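Local coordinates for protein alpha-1,4-endofucoidanase (PDB 6DLH) that cleaves internal alpha-1,4 linkages of the algal polysaccharide fucoidan by a retaining hydrolytic mechanism, at residues 552-555 against 556-560. Numbering follows the deposited sequence.
With CA (calcium ion), chain G.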
ATOM      1  N   LEU A 552      -7.241   9.053  13.166  1.00 36.43           N
ATOM      2  CA  LEU A 552      -8.651   9.145  13.492  1.00 35.95           C
ATOM      3  C   LEU A 552      -9.436   8.621  12.294  1.00 36.22           C
ATOM      4  O   LEU A 552      -9.234   9.093  11.183  1.00 38.31           O
ATOM      5  CB  LEU A 552      -8.984  10.608  13.802  1.00 36.24           C
ATOM      6  CG  LEU A 552      -8.218  11.216  14.977  1.00 36.22           C
ATOM      7  CD1 LEU A 552      -8.525  12.698  15.120  1.00 36.57           C
ATOM      8  CD2 LEU A 552      -8.535  10.479  16.271  1.00 38.11           C
ATOM      9  N   LYS A 553     -10.317   7.644  12.524  1.00 36.53           N
ATOM     10  CA  LYS A 553     -10.941   6.932  11.420  1.00 39.24           C
ATOM     11  C   LYS A 553     -12.451   6.824  11.613  1.00 40.60           C
ATOM     12  O   LYS A 553     -12.932   6.441  12.681  1.00 42.38           O
ATOM     13  CB  LYS A 553     -10.328   5.535  11.266  1.00 40.34           C
ATOM     14  CG  LYS A 553      -8.841   5.501  10.943  1.00 42.46           C
ATOM     15  CD  LYS A 553      -8.375   4.168  10.397  1.00 44.48           C
ATOM     16  CE  LYS A 553      -8.239   3.096  11.455  1.00 44.50           C
ATOM     17  NZ  LYS A 553      -8.230   1.743  10.851  1.00 49.14           N
ATOM     18  N   LEU A 554     -13.185   7.139  10.540  1.00 39.85           N
ATOM     19  CA  LEU A 554     -14.627   6.977  10.477  1.00 39.42           C
ATOM     20  C   LEU A 554     -14.978   5.556  10.910  1.00 40.26           C
ATOM     21  O   LEU A 554     -14.354   4.593  10.461  1.00 39.24           O
ATOM     22  CB  LEU A 554     -15.070   7.264   9.037  1.00 40.83           C
ATOM     23  CG  LEU A 554     -16.574   7.273   8.752  1.00 44.18           C
ATOM     24  CD1 LEU A 554     -17.243   8.502   9.359  1.00 39.62           C
ATOM     25  CD2 LEU A 554     -16.834   7.213   7.246  1.00 41.66           C
ATOM     26  N   GLY A 555     -15.948   5.445  11.827  1.00 38.64           N
ATOM     27  CA  GLY A 555     -16.444   4.156  12.282  1.00 39.15           C
ATOM     28  C   GLY A 555     -15.673   3.621  13.490  1.00 39.95           C
ATOM     29  O   GLY A 555     -16.058   2.603  14.067  1.00 41.92           O
ATOM     30  N   VAL A 556     -14.583   4.307  13.857  1.00 38.87           N
ATOM     31  CA  VAL A 556     -13.768   3.925  15.002  1.00 37.92           C
ATOM     32  C   VAL A 556     -13.779   5.078  16.003  1.00 39.67           C
ATOM     33  O   VAL A 556     -14.162   4.897  17.158  1.00 40.33           O
ATOM     34  CB  VAL A 556     -12.322   3.564  14.601  1.00 37.51           C
ATOM     35  CG1 VAL A 556     -11.516   3.029  15.777  1.00 35.97           C
ATOM     36  CG2 VAL A 556     -12.269   2.588  13.434  1.00 38.03           C
ATOM     37  N   ASP A 557     -13.376   6.268  15.535  1.00 38.76           N
ATOM     38  CA  ASP A 557     -13.154   7.409  16.412  1.00 38.46           C
ATOM     39  C   ASP A 557     -14.289   8.428  16.296  1.00 38.86           C
ATOM     40  O   ASP A 557     -14.510   9.203  17.224  1.00 37.74           O
ATOM     41  CB  ASP A 557     -11.768   8.012  16.187  1.00 38.63           C
ATOM     42  CG  ASP A 557     -10.663   6.981  16.321  1.00 39.89           C
ATOM     43  OD1 ASP A 557     -10.489   6.458  17.432  1.00 40.84           O
ATOM     44  OD2 ASP A 557     -10.008   6.689  15.305  1.00 44.15           O
ATOM     45  N   PHE A 558     -15.002   8.419  15.159  1.00 37.68           N
ATOM     46  CA  PHE A 558     -16.086   9.353  14.895  1.00 36.91           C
ATOM     47  C   PHE A 558     -17.021   8.732  13.860  1.00 37.06           C
ATOM     48  O   PHE A 558     -16.620   7.818  13.142  1.00 39.41           O
ATOM     49  CB  PHE A 558     -15.522  10.715  14.477  1.00 38.88           C
ATOM     50  CG  PHE A 558     -14.709  10.692  13.205  1.00 42.48           C
ATOM     51  CD1 PHE A 558     -15.303  10.949  11.974  1.00 41.59           C
ATOM     52  CD2 PHE A 558     -13.353  10.399  13.233  1.00 42.25           C
ATOM     53  CE1 PHE A 558     -14.558  10.913  10.805  1.00 44.63           C
ATOM     54  CE2 PHE A 558     -12.611  10.359  12.062  1.00 43.86           C
ATOM     55  CZ  PHE A 558     -13.214  10.619  10.850  1.00 44.73           C
ATOM     56  N   TYR A 559     -18.264   9.217  13.780  1.00 36.09           N
ATOM     57  CA  TYR A 559     -19.222   8.583  12.885  1.00 37.77           C
ATOM     58  C   TYR A 559     -20.431   9.482  12.623  1.00 38.84           C
ATOM     59  O   TYR A 559     -20.724  10.381  13.405  1.00 39.13           O
ATOM     60  CB  TYR A 559     -19.628   7.206  13.419  1.00 36.83           C
ATOM     61  CG  TYR A 559     -20.526   6.424  12.497  1.00 40.13           C
ATOM     62  CD1 TYR A 559     -20.034   5.847  11.333  1.00 38.92           C
ATOM     63  CD2 TYR A 559     -21.877   6.270  12.778  1.00 39.80           C
ATOM     64  CE1 TYR A 559     -20.859   5.127  10.482  1.00 38.07           C
ATOM     65  CE2 TYR A 559     -22.714   5.558  11.932  1.00 39.74           C
ATOM     66  CZ  TYR A 559     -22.204   4.984  10.781  1.00 39.09           C
ATOM     67  OH  TYR A 559     -23.026   4.277   9.949  1.00 41.14           O
ATOM     68  N   ASP A 560     -21.129   9.208  11.511  1.00 37.10           N
ATOM     69  CA  ASP A 560     -22.306   9.954  11.096  1.00 37.68           C
ATOM     70  C   ASP A 560     -23.364   8.978  10.592  1.00 38.85           C
ATOM     71  O   ASP A 560     -23.109   8.185   9.682  1.00 38.56           O
ATOM     72  CB  ASP A 560     -21.969  11.004  10.032  1.00 36.39           C
ATOM     73  CG  ASP A 560     -23.156  11.878   9.657  1.00 37.52           C
ATOM     74  OD1 ASP A 560     -24.082  11.375   8.959  1.00 39.82           O
ATOM     75  OD2 ASP A 560     -23.166  13.044  10.073  1.00 35.96           O
TER
HETATM   76 CA    CA G 806     -25.513  13.842   9.663  1.00 42.08          CA
HETATM   77  O   HOH W   1     -27.439  15.513   9.294  1.00 23.39           O
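Lys553 and Asp557 clasp one another twice, through the backbone and through a side chain. The amide N of Asp557 gives a nearly straight bond to Lys553 O (2.9 Å, 176°). The carboxylate returns the grip: Asp557 OD2 accepts from Lys553 N at 3.0 Å through its anti lone pair. Aspartate suits this place because its short side chain, with CG beside its own backbone N (chi1 -54°), folds straight back onto the strand. Val556 N also donates to Lys553 O at 2.9 Å, so two bonds grip one carbonyl. The Val556 bond closes a type II beta turn over Leu554 and Gly555, and glycine fits its third position, where phi is positive and a CB would press on the preceding carbonyl O. From the same corner Gly555 N reaches Phe558 O at 2.8 Å, tying the turn to the outgoing strand.

Apolar packing lies beyond these bonds. The Phe558 ring packs against the backbone of residues 552-554: one face carries Leu554 CA, 3.9 Å above its plane and toward the rim, while Leu552 O lies in plane at its edge. The Leu554 and Phe558 side chains cross at about a right angle, with Leu554 CD1 3.9 Å from Phe558 CE1. Leu552 adds its CB against Phe558 CE2, and Leu566 lies against both Leu554 and Phe558.

The turn belongs to an Ig-like domain, where it links strand 550-553 to strand 558-559. Lys553 extends away to a salt bridge with Asp127, and next along the chain from Tyr559, Asp560 OD2 binds calcium together with Gly528 O, Glu562, Asp564 and Asp609. Three backbone bonds and one carboxylate bond probably hold the turn in shape, the aromatic ring packs against its incoming arm, and the chain leaves it directly for the metal site.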